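Local coordinates for protein coenzyme A transferase (Yersinia pestis, PDB 3QLI) that probably transfers coenzyme A between carboxylic acids, as acetate and 4-hydroxybutyrate CoA-transferases do, and forms a two-subunit assembly, at residues 73-78 against 124-129; 344-349 against 396-401; 414-419 against 437-442. One frame throughout, in Å; residues are numbered along the deposited sequence.

Contact 1 (73-78 against 124-129); sequences YYFETA and VPSNFH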
ATOM      1  N   TYR A  73      -0.372 -11.681 -21.615  1.00 13.97           N
ATOM      2  CA  TYR A  73      -0.285 -11.071 -20.293  1.00 12.95           C
ATOM      3  C   TYR A  73       0.750 -11.849 -19.466  1.00 17.16           C
ATOM      4  O   TYR A  73       0.634 -13.063 -19.309  1.00 14.58           O
ATOM      5  CB  TYR A  73      -1.643 -11.145 -19.596  1.00 12.24           C
ATOM      6  CG  TYR A  73      -2.721 -10.255 -20.176  1.00 14.28           C
ATOM      7  CD1 TYR A  73      -3.009  -9.019 -19.601  1.00 12.73           C
ATOM      8  CD2 TYR A  73      -3.486 -10.665 -21.277  1.00 14.37           C
ATOM      9  CE1 TYR A  73      -4.029  -8.199 -20.114  1.00 15.53           C
ATOM     10  CE2 TYR A  73      -4.496  -9.849 -21.800  1.00 15.61           C
ATOM     11  CZ  TYR A  73      -4.759  -8.616 -21.216  1.00 17.94           C
ATOM     12  OH  TYR A  73      -5.771  -7.804 -21.726  1.00 16.42           O
ATOM     13  N   TYR A  74       1.752 -11.165 -18.916  1.00 13.91           N
ATOM     14  CA  TYR A  74       2.864 -11.892 -18.305  1.00 14.27           C
ATOM     15  C   TYR A  74       3.728 -11.004 -17.410  1.00 16.41           C
ATOM     16  O   TYR A  74       3.666  -9.774 -17.516  1.00 15.59           O
ATOM     17  CB  TYR A  74       3.742 -12.498 -19.413  1.00 16.34           C
ATOM     18  CG  TYR A  74       4.442 -11.428 -20.216  1.00 15.76           C
ATOM     19  CD1 TYR A  74       5.767 -11.102 -19.968  1.00 16.75           C
ATOM     20  CD2 TYR A  74       3.763 -10.715 -21.195  1.00 17.31           C
ATOM     21  CE1 TYR A  74       6.402 -10.098 -20.686  1.00 15.73           C
ATOM     22  CE2 TYR A  74       4.391  -9.699 -21.921  1.00 15.95           C
ATOM     23  CZ  TYR A  74       5.705  -9.396 -21.658  1.00 17.17           C
ATOM     24  OH  TYR A  74       6.327  -8.383 -22.365  1.00 15.43           O
ATOM     25  N   PHE A  75       4.556 -11.649 -16.588  1.00 16.76           N
ATOM     26  CA  PHE A  75       5.485 -11.004 -15.658  1.00 17.68           C
ATOM     27  C   PHE A  75       6.883 -11.616 -15.799  1.00 18.30           C
ATOM     28  O   PHE A  75       7.019 -12.759 -16.228  1.00 20.10           O
ATOM     29  CB  PHE A  75       5.060 -11.276 -14.212  1.00 16.40           C
ATOM     30  CG  PHE A  75       3.874 -10.487 -13.743  1.00 16.46           C
ATOM     31  CD1 PHE A  75       4.046  -9.300 -13.055  1.00 17.67           C
ATOM     32  CD2 PHE A  75       2.590 -10.961 -13.940  1.00 16.20           C
ATOM     33  CE1 PHE A  75       2.958  -8.584 -12.601  1.00 17.77           C
ATOM     34  CE2 PHE A  75       1.498 -10.248 -13.488  1.00 16.82           C
ATOM     35  CZ  PHE A  75       1.683  -9.059 -12.816  1.00 14.85           C
ATOM     36  N   GLU A  76       7.914 -10.867 -15.410  1.00 17.28           N
ATOM     37  CA  GLU A  76       9.291 -11.378 -15.423  1.00 18.94           C
ATOM     38  C   GLU A  76       9.826 -11.994 -16.722  1.00 18.55           C
ATOM     39  O   GLU A  76      10.122 -13.184 -16.775  1.00 15.52           O
ATOM     40  CB  GLU A  76       9.523 -12.332 -14.248  1.00 16.83           C
ATOM     41  CG  GLU A  76      10.958 -12.351 -13.745  1.00 18.38           C
ATOM     42  CD  GLU A  76      11.463 -10.977 -13.343  1.00 27.10           C
ATOM     43  OE1 GLU A  76      10.653 -10.150 -12.877  1.00 28.12           O
ATOM     44  OE2 GLU A  76      12.676 -10.723 -13.490  1.00 35.25           O
ATOM     45  N   THR A  77       9.927 -11.177 -17.765  1.00 19.05           N
ATOM     46  CA  THR A  77      10.402 -11.622 -19.073  1.00 18.76           C
ATOM     47  C   THR A  77      11.835 -12.160 -19.095  1.00 17.35           C
ATOM     48  O   THR A  77      12.704 -11.698 -18.361  1.00 17.86           O
ATOM     49  CB  THR A  77      10.340 -10.472 -20.097  1.00 18.07           C
ATOM     50  OG1 THR A  77       9.269  -9.584 -19.760  1.00 19.26           O
ATOM     51  CG2 THR A  77      10.132 -11.014 -21.500  1.00 20.72           C
ATOM     52  N   ALA A  78      12.057 -13.148 -19.957  1.00 17.55           N
ATOM     53  CA  ALA A  78      13.357 -13.784 -20.137  1.00 18.64           C
ATOM     54  C   ALA A  78      13.708 -13.780 -21.623  1.00 17.31           C
ATOM     55  O   ALA A  78      12.829 -13.625 -22.468  1.00 17.79           O
ATOM     56  CB  ALA A  78      13.339 -15.199 -19.601  1.00 19.39           C
ATOM     57  N   VAL A 124       0.066  -3.140 -18.322  1.00 16.25           N
ATOM     58  CA  VAL A 124      -1.169  -3.355 -17.570  1.00 13.55           C
ATOM     59  C   VAL A 124      -0.853  -3.116 -16.099  1.00 18.24           C
ATOM     60  O   VAL A 124      -0.174  -3.927 -15.469  1.00 16.81           O
ATOM     61  CB  VAL A 124      -1.679  -4.801 -17.742  1.00 17.81           C
ATOM     62  CG1 VAL A 124      -2.981  -5.021 -16.957  1.00 17.42           C
ATOM     63  CG2 VAL A 124      -1.863  -5.129 -19.229  1.00 17.31           C
ATOM     64  N   PRO A 125      -1.314  -1.984 -15.546  1.00 17.53           N
ATOM     65  CA  PRO A 125      -0.940  -1.716 -14.151  1.00 17.13           C
ATOM     66  C   PRO A 125      -1.584  -2.729 -13.206  1.00 18.33           C
ATOM     67  O   PRO A 125      -2.757  -3.077 -13.376  1.00 17.64           O
ATOM     68  CB  PRO A 125      -1.506  -0.309 -13.896  1.00 17.77           C
ATOM     69  CG  PRO A 125      -1.690   0.299 -15.296  1.00 18.30           C
ATOM     70  CD  PRO A 125      -2.082  -0.877 -16.149  1.00 16.74           C
ATOM     71  N   SER A 126      -0.828  -3.200 -12.218  1.00 18.95           N
ATOM     72  CA  SER A 126      -1.376  -4.145 -11.260  1.00 16.71           C
ATOM     73  C   SER A 126      -0.462  -4.261 -10.062  1.00 19.00           C
ATOM     74  O   SER A 126       0.661  -3.753 -10.086  1.00 19.96           O
ATOM     75  CB  SER A 126      -1.523  -5.532 -11.894  1.00 21.81           C
ATOM     76  OG  SER A 126      -0.259  -6.186 -11.978  1.00 20.14           O
ATOM     77  N   ASN A 127      -0.950  -4.935  -9.022  1.00 15.49           N
ATOM     78  CA  ASN A 127      -0.086  -5.481  -7.983  1.00 14.96           C
ATOM     79  C   ASN A 127       0.240  -6.952  -8.267  1.00 14.48           C
ATOM     80  O   ASN A 127      -0.660  -7.769  -8.502  1.00 12.82           O
ATOM     81  CB  ASN A 127      -0.749  -5.377  -6.620  1.00 18.29           C
ATOM     82  CG  ASN A 127      -0.949  -3.958  -6.192  1.00 21.22           C
ATOM     83  OD1 ASN A 127       0.004  -3.274  -5.845  1.00 24.58           O
ATOM     84  ND2 ASN A 127      -2.189  -3.505  -6.202  1.00 18.15           N
ATOM     85  N   PHE A 128       1.521  -7.291  -8.235  1.00 13.00           N
ATOM     86  CA  PHE A 128       1.923  -8.675  -8.464  1.00 13.82           C
ATOM     87  C   PHE A 128       1.163  -9.596  -7.497  1.00 13.97           C
ATOM     88  O   PHE A 128       0.758 -10.690  -7.875  1.00 14.73           O
ATOM     89  CB  PHE A 128       3.448  -8.801  -8.317  1.00 14.02           C
ATOM     90  CG  PHE A 128       3.994 -10.200  -8.534  1.00 14.57           C
ATOM     91  CD1 PHE A 128       3.613 -10.955  -9.631  1.00 13.37           C
ATOM     92  CD2 PHE A 128       4.933 -10.730  -7.644  1.00 14.43           C
ATOM     93  CE1 PHE A 128       4.124 -12.240  -9.832  1.00 15.90           C
ATOM     94  CE2 PHE A 128       5.472 -12.004  -7.834  1.00 14.24           C
ATOM     95  CZ  PHE A 128       5.066 -12.770  -8.932  1.00 18.97           C
ATOM     96  N   HIS A 129       0.940  -9.145  -6.262  1.00 13.71           N
ATOM     97  CA  HIS A 129       0.265  -9.989  -5.266  1.00 15.50           C
ATOM     98  C   HIS A 129      -1.178 -10.322  -5.629  1.00 16.96           C
ATOM     99  O   HIS A 129      -1.752 -11.273  -5.084  1.00 18.75           O
ATOM    100  CB  HIS A 129       0.353  -9.417  -3.833  1.00 18.59           C
ATOM    101  CG  HIS A 129      -0.514  -8.218  -3.589  1.00 21.92           C
ATOM    102  ND1 HIS A 129      -0.008  -6.939  -3.492  1.00 24.30           N
ATOM    103  CD2 HIS A 129      -1.850  -8.106  -3.391  1.00 29.13           C
ATOM    104  CE1 HIS A 129      -0.994  -6.088  -3.267  1.00 25.77           C
ATOM    105  NE2 HIS A 129      -2.123  -6.770  -3.203  1.00 26.63           N
TER
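At the C-terminal end of strand 70-74, in the parallel sheet of the N-terminal Rossmann-like domain, Phe75 and Tyr73 meet the loop 124-129 that leads into helix 131-139. The main element is an edge-to-face aromatic pair: Phe128 turns its edge to a face of Phe75, with ring centroids 5.2 Å apart and planes inclined at 51°, well short of perpendicular. One carbon does the touching, since Phe128 CD1 lies over the Phe75 ring near its rim, 3.8 Å from Phe75 CD1. With CG anti to its backbone N and beside the carbonyl carbon (chi1 -180°), the Phe128 ring lies where CD1 comes over Phe75.

The pair borders the CoA site. In CoA-bound crystals of this protein Glu76 binds CoA and Glu264 is linked to it covalently; this chain has none bound. The side chain of Phe128 comes about 4 Å from that of Glu264 and equally close to a bound acetate ion. Phe100 adds a second edge-to-face partner to Phe75.

Two residues earlier, Tyr73 crosses Val124 at about a right angle, while its hydroxyl is hydrogen-bonded to Arg71. The touch is made by a single methyl, Val124 CG2, 3.9 Å from Tyr73 CE1. Between the Phe75-Phe128 and Tyr73-Val124 contacts, Ser126 OG sits at the edge of the Phe75 ring, near its plane and 3.6 Å from Phe75 CZ.

Contact 2 (344-349 against 396-401); sequences TGACNS and PRIDGP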
ATOM      1  N   THR A 344      12.796  12.996   0.906  1.00 17.78           N
ATOM      2  CA  THR A 344      11.576  12.738   1.664  1.00 18.93           C
ATOM      3  C   THR A 344      11.566  11.308   2.192  1.00 21.16           C
ATOM      4  O   THR A 344      10.755  10.973   3.056  1.00 21.14           O
ATOM      5  CB  THR A 344      10.285  12.944   0.816  1.00 20.34           C
ATOM      6  OG1 THR A 344      10.096  11.823  -0.056  1.00 19.21           O
ATOM      7  CG2 THR A 344      10.365  14.219  -0.006  1.00 20.95           C
ATOM      8  N   GLY A 345      12.469  10.472   1.674  1.00 17.35           N
ATOM      9  CA  GLY A 345      12.528   9.078   2.080  1.00 16.45           C
ATOM     10  C   GLY A 345      11.795   8.134   1.131  1.00 19.71           C
ATOM     11  O   GLY A 345      11.729   6.935   1.377  1.00 19.41           O
ATOM     12  N   ALA A 346      11.238   8.672   0.048  1.00 16.07           N
ATOM     13  CA  ALA A 346      10.635   7.835  -0.986  1.00 17.04           C
ATOM     14  C   ALA A 346      11.738   7.172  -1.814  1.00 16.26           C
ATOM     15  O   ALA A 346      12.819   7.744  -1.981  1.00 15.64           O
ATOM     16  CB  ALA A 346       9.742   8.679  -1.882  1.00 14.99           C
ATOM     17  N   CYS A 347      11.461   5.982  -2.346  1.00 15.71           N
ATOM     18  CA  CYS A 347      12.439   5.241  -3.153  1.00 15.18           C
ATOM     19  C   CYS A 347      11.901   4.951  -4.548  1.00 17.38           C
ATOM     20  O   CYS A 347      10.690   4.766  -4.735  1.00 17.33           O
ATOM     21  CB  CYS A 347      12.807   3.923  -2.461  1.00 15.65           C
ATOM     22  SG  CYS A 347      13.373   4.209  -0.734  1.00 18.17           S
ATOM     23  N   ASN A 348      12.812   4.896  -5.516  1.00 16.21           N
ATOM     24  CA  ASN A 348      12.449   4.628  -6.907  1.00 16.59           C
ATOM     25  C   ASN A 348      13.300   3.519  -7.503  1.00 16.98           C
ATOM     26  O   ASN A 348      14.530   3.596  -7.481  1.00 17.49           O
ATOM     27  CB  ASN A 348      12.614   5.887  -7.753  1.00 15.48           C
ATOM     28  CG  ASN A 348      12.296   5.643  -9.216  1.00 20.37           C
ATOM     29  OD1 ASN A 348      11.399   4.868  -9.545  1.00 21.45           O
ATOM     30  ND2 ASN A 348      13.038   6.298 -10.102  1.00 23.55           N
ATOM     31  N   SER A 349      12.645   2.494  -8.042  1.00 16.62           N
ATOM     32  CA  SER A 349      13.348   1.381  -8.666  1.00 19.41           C
ATOM     33  C   SER A 349      13.161   1.372 -10.184  1.00 20.38           C
ATOM     34  O   SER A 349      13.661   0.486 -10.866  1.00 19.27           O
ATOM     35  CB  SER A 349      12.847   0.050  -8.097  1.00 20.31           C
ATOM     36  OG  SER A 349      13.260  -0.123  -6.757  1.00 24.36           O
ATOM     37  N   PRO A 396      17.206  15.120  -4.542  1.00 20.35           N
ATOM     38  CA  PRO A 396      16.228  15.985  -3.868  1.00 21.70           C
ATOM     39  C   PRO A 396      14.822  15.387  -3.922  1.00 20.63           C
ATOM     40  O   PRO A 396      14.160  15.314  -2.889  1.00 18.87           O
ATOM     41  CB  PRO A 396      16.278  17.278  -4.688  1.00 21.93           C
ATOM     42  CG  PRO A 396      17.666  17.278  -5.309  1.00 23.79           C
ATOM     43  CD  PRO A 396      17.936  15.822  -5.617  1.00 20.80           C
ATOM     44  N   ARG A 397      14.392  14.963  -5.109  1.00 21.94           N
ATOM     45  CA  ARG A 397      12.999  14.585  -5.333  1.00 21.51           C
ATOM     46  C   ARG A 397      12.848  13.675  -6.549  1.00 22.36           C
ATOM     47  O   ARG A 397      13.273  14.015  -7.651  1.00 24.97           O
ATOM     48  CB  ARG A 397      12.147  15.848  -5.520  1.00 26.79           C
ATOM     49  CG  ARG A 397      10.647  15.606  -5.564  1.00 31.31           C
ATOM     50  CD  ARG A 397       9.905  16.918  -5.771  1.00 42.06           C
ATOM     51  NE  ARG A 397       8.457  16.734  -5.807  1.00 51.82           N
ATOM     52  CZ  ARG A 397       7.745  16.557  -6.919  1.00 52.75           C
ATOM     53  NH1 ARG A 397       8.341  16.534  -8.108  1.00 52.24           N
ATOM     54  NH2 ARG A 397       6.429  16.405  -6.843  1.00 51.20           N
ATOM     55  N   ILE A 398      12.228  12.520  -6.353  1.00 21.45           N
ATOM     56  CA  ILE A 398      12.000  11.584  -7.452  1.00 18.48           C
ATOM     57  C   ILE A 398      11.072  12.225  -8.495  1.00 26.91           C
ATOM     58  O   ILE A 398      10.123  12.923  -8.141  1.00 25.67           O
ATOM     59  CB  ILE A 398      11.406  10.266  -6.924  1.00 22.45           C
ATOM     60  CG1 ILE A 398      12.483   9.488  -6.144  1.00 18.86           C
ATOM     61  CG2 ILE A 398      10.834   9.423  -8.070  1.00 20.76           C
ATOM     62  CD1 ILE A 398      11.910   8.461  -5.138  1.00 17.23           C
ATOM     63  N   ASP A 399      11.374  12.009  -9.774  1.00 25.93           N
ATOM     64  CA  ASP A 399      10.582  12.576 -10.866  1.00 31.62           C
ATOM     65  C   ASP A 399       9.297  11.774 -11.101  1.00 33.26           C
ATOM     66  O   ASP A 399       9.304  10.791 -11.848  1.00 37.34           O
ATOM     67  CB  ASP A 399      11.421  12.602 -12.144  1.00 38.57           C
ATOM     68  CG  ASP A 399      10.730  13.316 -13.286  1.00 44.58           C
ATOM     69  OD1 ASP A 399       9.486  13.432 -13.257  1.00 44.28           O
ATOM     70  OD2 ASP A 399      11.439  13.757 -14.220  1.00 50.71           O
ATOM     71  N   GLY A 400       8.202  12.187 -10.460  1.00 34.28           N
ATOM     72  CA  GLY A 400       6.920  11.516 -10.647  1.00 33.46           C
ATOM     73  C   GLY A 400       6.609  10.463  -9.599  1.00 32.80           C
ATOM     74  O   GLY A 400       7.245  10.442  -8.548  1.00 28.03           O
ATOM     75  N   PRO A 401       5.625   9.581  -9.880  1.00 31.60           N
ATOM     76  CA  PRO A 401       5.196   8.525  -8.950  1.00 26.21           C
ATOM     77  C   PRO A 401       6.364   7.657  -8.499  1.00 23.25           C
ATOM     78  O   PRO A 401       7.300   7.440  -9.272  1.00 23.29           O
ATOM     79  CB  PRO A 401       4.210   7.694  -9.787  1.00 26.68           C
ATOM     80  CG  PRO A 401       3.655   8.676 -10.769  1.00 26.37           C
ATOM     81  CD  PRO A 401       4.832   9.566 -11.123  1.00 33.33           C
TER
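Ile398 inserts its CD1 methyl against the backbone and the beta carbons of 346-348, and this one side chain makes all the close contacts across the two segments. Ile398 CD1 lies 3.4 Å from Ala346 O. The same methyl, Ile398 CD1, is 3.6 Å from Cys347 C, so it rests on the peptide chain itself as much as on side chains. Two beta carbons flank it: Ala346 CB is 3.9 Å from Ile398 CD1, and Asn348 CB is 3.7 Å from the same methyl. Asn348 CB also meets the other branch, with Ile398 CG2 at 4.0 Å. With CG1 anti to its carbonyl carbon (chi1 -71°) and chi2 extended at 158°, Ile398 brings CD1 onto the backbone of 346-348 while CG2 stays beside Asn348.

Strand 347-348 is an edge of a small three-stranded sheet in the C-terminal domain, antiparallel to 340-342, and segment 396-401 continues from its other outer strand, 394-395. The contact thus packs the loop leaving one edge of this sheet against the opposite edge strand. Cys347, between the two residues that face Ile398, has its CB directed away from segment 396-401, and its side chain touches Thr338.

The amide of Asn348 is held on both ends: OD1 accepts from Gln356 NE2 and from the backbone N of the CoA-binding residue Glu350, and ND2 donates to Gln340 OE1. These bonds probably fix the rotation of the amide while its CB serves the apolar contact. Asp342 ties the two segments together, one carboxylate oxygen bonding Thr344 OG1 and Ala346 N and the other Ile398 N.

Contact 3 (414-419 against 437-442); sequences TEFGAV and AHPDFR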
ATOM      1  N   THR A 414      22.981   2.849   2.724  1.00 15.41           N
ATOM      2  CA  THR A 414      23.981   3.028   1.674  1.00 13.38           C
ATOM      3  C   THR A 414      25.317   2.578   2.275  1.00 13.70           C
ATOM      4  O   THR A 414      25.359   2.106   3.409  1.00 14.31           O
ATOM      5  CB  THR A 414      24.113   4.510   1.202  1.00 13.57           C
ATOM      6  OG1 THR A 414      24.734   5.289   2.236  1.00 14.20           O
ATOM      7  CG2 THR A 414      22.747   5.135   0.834  1.00 12.54           C
ATOM      8  N   GLU A 415      26.405   2.727   1.529  1.00 14.11           N
ATOM      9  CA  GLU A 415      27.719   2.364   2.056  1.00 14.87           C
ATOM     10  C   GLU A 415      28.125   3.242   3.255  1.00 15.47           C
ATOM     11  O   GLU A 415      29.064   2.915   3.995  1.00 15.26           O
ATOM     12  CB  GLU A 415      28.787   2.379   0.949  1.00 17.43           C
ATOM     13  CG  GLU A 415      29.195   3.761   0.424  1.00 15.93           C
ATOM     14  CD  GLU A 415      28.367   4.234  -0.766  1.00 18.01           C
ATOM     15  OE1 GLU A 415      27.204   3.795  -0.926  1.00 16.84           O
ATOM     16  OE2 GLU A 415      28.882   5.050  -1.559  1.00 18.09           O
ATOM     17  N   PHE A 416      27.396   4.329   3.480  1.00 13.16           N
ATOM     18  CA  PHE A 416      27.692   5.216   4.627  1.00 15.84           C
ATOM     19  C   PHE A 416      26.841   5.006   5.889  1.00 18.92           C
ATOM     20  O   PHE A 416      26.990   5.726   6.877  1.00 15.97           O
ATOM     21  CB  PHE A 416      27.661   6.680   4.186  1.00 18.43           C
ATOM     22  CG  PHE A 416      28.654   6.986   3.100  1.00 17.40           C
ATOM     23  CD1 PHE A 416      30.017   6.931   3.356  1.00 18.55           C
ATOM     24  CD2 PHE A 416      28.230   7.276   1.819  1.00 14.88           C
ATOM     25  CE1 PHE A 416      30.944   7.197   2.351  1.00 18.59           C
ATOM     26  CE2 PHE A 416      29.144   7.549   0.809  1.00 18.10           C
ATOM     27  CZ  PHE A 416      30.501   7.504   1.072  1.00 19.39           C
ATOM     28  N   GLY A 417      25.965   4.008   5.882  1.00 14.91           N
ATOM     29  CA  GLY A 417      25.265   3.672   7.112  1.00 13.87           C
ATOM     30  C   GLY A 417      23.792   3.405   6.880  1.00 15.66           C
ATOM     31  O   GLY A 417      23.399   3.127   5.761  1.00 14.14           O
ATOM     32  N   ALA A 418      22.993   3.520   7.937  1.00 14.05           N
ATOM     33  CA  ALA A 418      21.581   3.158   7.891  1.00 14.15           C
ATOM     34  C   ALA A 418      20.739   4.196   8.628  1.00 16.01           C
ATOM     35  O   ALA A 418      21.193   4.801   9.599  1.00 14.27           O
ATOM     36  CB  ALA A 418      21.376   1.789   8.523  1.00 14.86           C
ATOM     37  N   VAL A 419      19.506   4.390   8.179  1.00 13.65           N
ATOM     38  CA  VAL A 419      18.599   5.297   8.881  1.00 14.78           C
ATOM     39  C   VAL A 419      17.219   4.664   8.942  1.00 14.90           C
ATOM     40  O   VAL A 419      16.725   4.175   7.937  1.00 14.51           O
ATOM     41  CB  VAL A 419      18.492   6.659   8.160  1.00 18.33           C
ATOM     42  CG1 VAL A 419      17.444   7.562   8.845  1.00 17.94           C
ATOM     43  CG2 VAL A 419      19.852   7.350   8.119  1.00 17.96           C
ATOM     44  N   ALA A 437      24.316  10.173   1.892  1.00 14.26           N
ATOM     45  CA  ALA A 437      24.771  10.511   0.543  1.00 15.12           C
ATOM     46  C   ALA A 437      26.298  10.567   0.521  1.00 15.93           C
ATOM     47  O   ALA A 437      26.929  10.705   1.570  1.00 16.21           O
ATOM     48  CB  ALA A 437      24.188  11.858   0.110  1.00 15.95           C
ATOM     49  N   HIS A 438      26.896  10.453  -0.659  1.00 14.61           N
ATOM     50  CA  HIS A 438      28.346  10.620  -0.767  1.00 17.90           C
ATOM     51  C   HIS A 438      28.742  12.037  -0.315  1.00 17.07           C
ATOM     52  O   HIS A 438      28.046  13.021  -0.602  1.00 16.80           O
ATOM     53  CB  HIS A 438      28.841  10.340  -2.194  1.00 17.73           C
ATOM     54  CG  HIS A 438      30.335  10.238  -2.302  1.00 18.46           C
ATOM     55  ND1 HIS A 438      31.158  11.345  -2.304  1.00 18.40           N
ATOM     56  CD2 HIS A 438      31.154   9.158  -2.365  1.00 19.43           C
ATOM     57  CE1 HIS A 438      32.419  10.952  -2.380  1.00 24.04           C
ATOM     58  NE2 HIS A 438      32.446   9.630  -2.412  1.00 21.31           N
ATOM     59  N   PRO A 439      29.859  12.155   0.407  1.00 17.72           N
ATOM     60  CA  PRO A 439      30.288  13.502   0.818  1.00 18.58           C
ATOM     61  C   PRO A 439      30.282  14.546  -0.313  1.00 19.59           C
ATOM     62  O   PRO A 439      29.919  15.704  -0.066  1.00 21.24           O
ATOM     63  CB  PRO A 439      31.703  13.266   1.344  1.00 23.60           C
ATOM     64  CG  PRO A 439      31.624  11.864   1.936  1.00 22.39           C
ATOM     65  CD  PRO A 439      30.704  11.092   0.989  1.00 17.98           C
ATOM     66  N   ASP A 440      30.634  14.150  -1.534  1.00 18.78           N
ATOM     67  CA  ASP A 440      30.662  15.108  -2.645  1.00 22.60           C
ATOM     68  C   ASP A 440      29.320  15.805  -2.905  1.00 23.24           C
ATOM     69  O   ASP A 440      29.283  16.877  -3.514  1.00 20.87           O
ATOM     70  CB  ASP A 440      31.125  14.429  -3.939  1.00 24.94           C
ATOM     71  CG  ASP A 440      32.574  13.975  -3.881  1.00 27.19           C
ATOM     72  OD1 ASP A 440      33.284  14.357  -2.923  1.00 27.07           O
ATOM     73  OD2 ASP A 440      32.995  13.241  -4.801  1.00 30.94           O
ATOM     74  N   PHE A 441      28.221  15.201  -2.455  1.00 17.29           N
ATOM     75  CA  PHE A 441      26.892  15.723  -2.777  1.00 16.53           C
ATOM     76  C   PHE A 441      26.118  16.283  -1.585  1.00 19.03           C
ATOM     77  O   PHE A 441      25.015  16.799  -1.752  1.00 18.86           O
ATOM     78  CB  PHE A 441      26.036  14.648  -3.461  1.00 18.98           C
ATOM     79  CG  PHE A 441      26.589  14.173  -4.768  1.00 18.60           C
ATOM     80  CD1 PHE A 441      26.461  14.952  -5.912  1.00 24.11           C
ATOM     81  CD2 PHE A 441      27.222  12.940  -4.866  1.00 18.80           C
ATOM     82  CE1 PHE A 441      26.964  14.515  -7.132  1.00 24.35           C
ATOM     83  CE2 PHE A 441      27.734  12.497  -6.077  1.00 22.33           C
ATOM     84  CZ  PHE A 441      27.600  13.287  -7.218  1.00 24.22           C
ATOM     85  N   ARG A 442      26.682  16.199  -0.386  1.00 18.53           N
ATOM     86  CA  ARG A 442      25.916  16.580   0.794  1.00 16.81           C
ATOM     87  C   ARG A 442      25.556  18.060   0.852  1.00 21.22           C
ATOM     88  O   ARG A 442      24.453  18.418   1.278  1.00 18.40           O
ATOM     89  CB  ARG A 442      26.610  16.117   2.077  1.00 16.41           C
ATOM     90  CG  ARG A 442      26.658  14.594   2.176  1.00 16.26           C
ATOM     91  CD  ARG A 442      27.100  14.095   3.549  1.00 17.40           C
ATOM     92  NE  ARG A 442      27.478  12.682   3.473  1.00 15.70           N
ATOM     93  CZ  ARG A 442      28.138  12.024   4.422  1.00 13.73           C
ATOM     94  NH1 ARG A 442      28.492  12.645   5.548  1.00 13.92           N
ATOM     95  NH2 ARG A 442      28.457  10.746   4.232  1.00 13.08           N
TER
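Ala437 O is gripped side-on by two nitrogens of Arg442, and Phe416 CD2 approaches the same oxygen, Ala437 O, to 3.7 Å. The bond from Arg442 NE to Ala437 O is 2.8 Å long, with the donor above the carbonyl plane; that from Arg442 NH2 to the same oxygen, at 3.1 Å, runs nearly in line with the carbonyl bond. The Arg442 chain, extended from CG to NE, brings both nitrogens onto this oxygen. A salt bridge from NH1 to Glu435 holds the guanidinium further. Arg442 NH2 then stands over one face of Phe416, toward the rim and 3.9 Å from Phe416 CG, the phenyl and guanidinium planes being 81° apart; as a cation-pi contact this is long and at most weakly attractive.

Phe416 sits in the type I turn 414-417, the hairpin connection between strands 411-414 and 417-420 at the margin of the C-terminal domain's mixed sheet. An ST turn braces it, Phe416 N donating to Thr414 OG1. The ring packs on the start of helix 439-451, with Phe416 CZ 3.6 Å from Pro439 CD, and directs its edge to the face of His438 in an offset edge-to-face pair with planes at 78°. His438 is the helix N-cap: His438 ND1 accepts from Asp440 N at 3.0 Å, almost straight (169°) and in the ring plane.

In the fold
The three contacts follow one another along the chain and do not touch. Contact 1 lies in the N-terminal domain, contacts 2 and 3 in the C-terminal one, where their centres are about 16 Å apart and their nearest atoms about 8 Å. The centre of contact 1 lies about 22 Å from that of contact 2 and about 33 Å from that of contact 3. CoA-binding residues come from both domains: Glu76 follows Phe75 of contact 1, and the side chains of Glu350 and Ser358 come within about 3 and 5 Å of that of Asn348 in contact 2. Contacts 1 and 2 both touch the second subunit; contact 3 does not, and it lies on the surface, where the side chain of Ala437 is about 8 Å from that of CoA-binding Arg393.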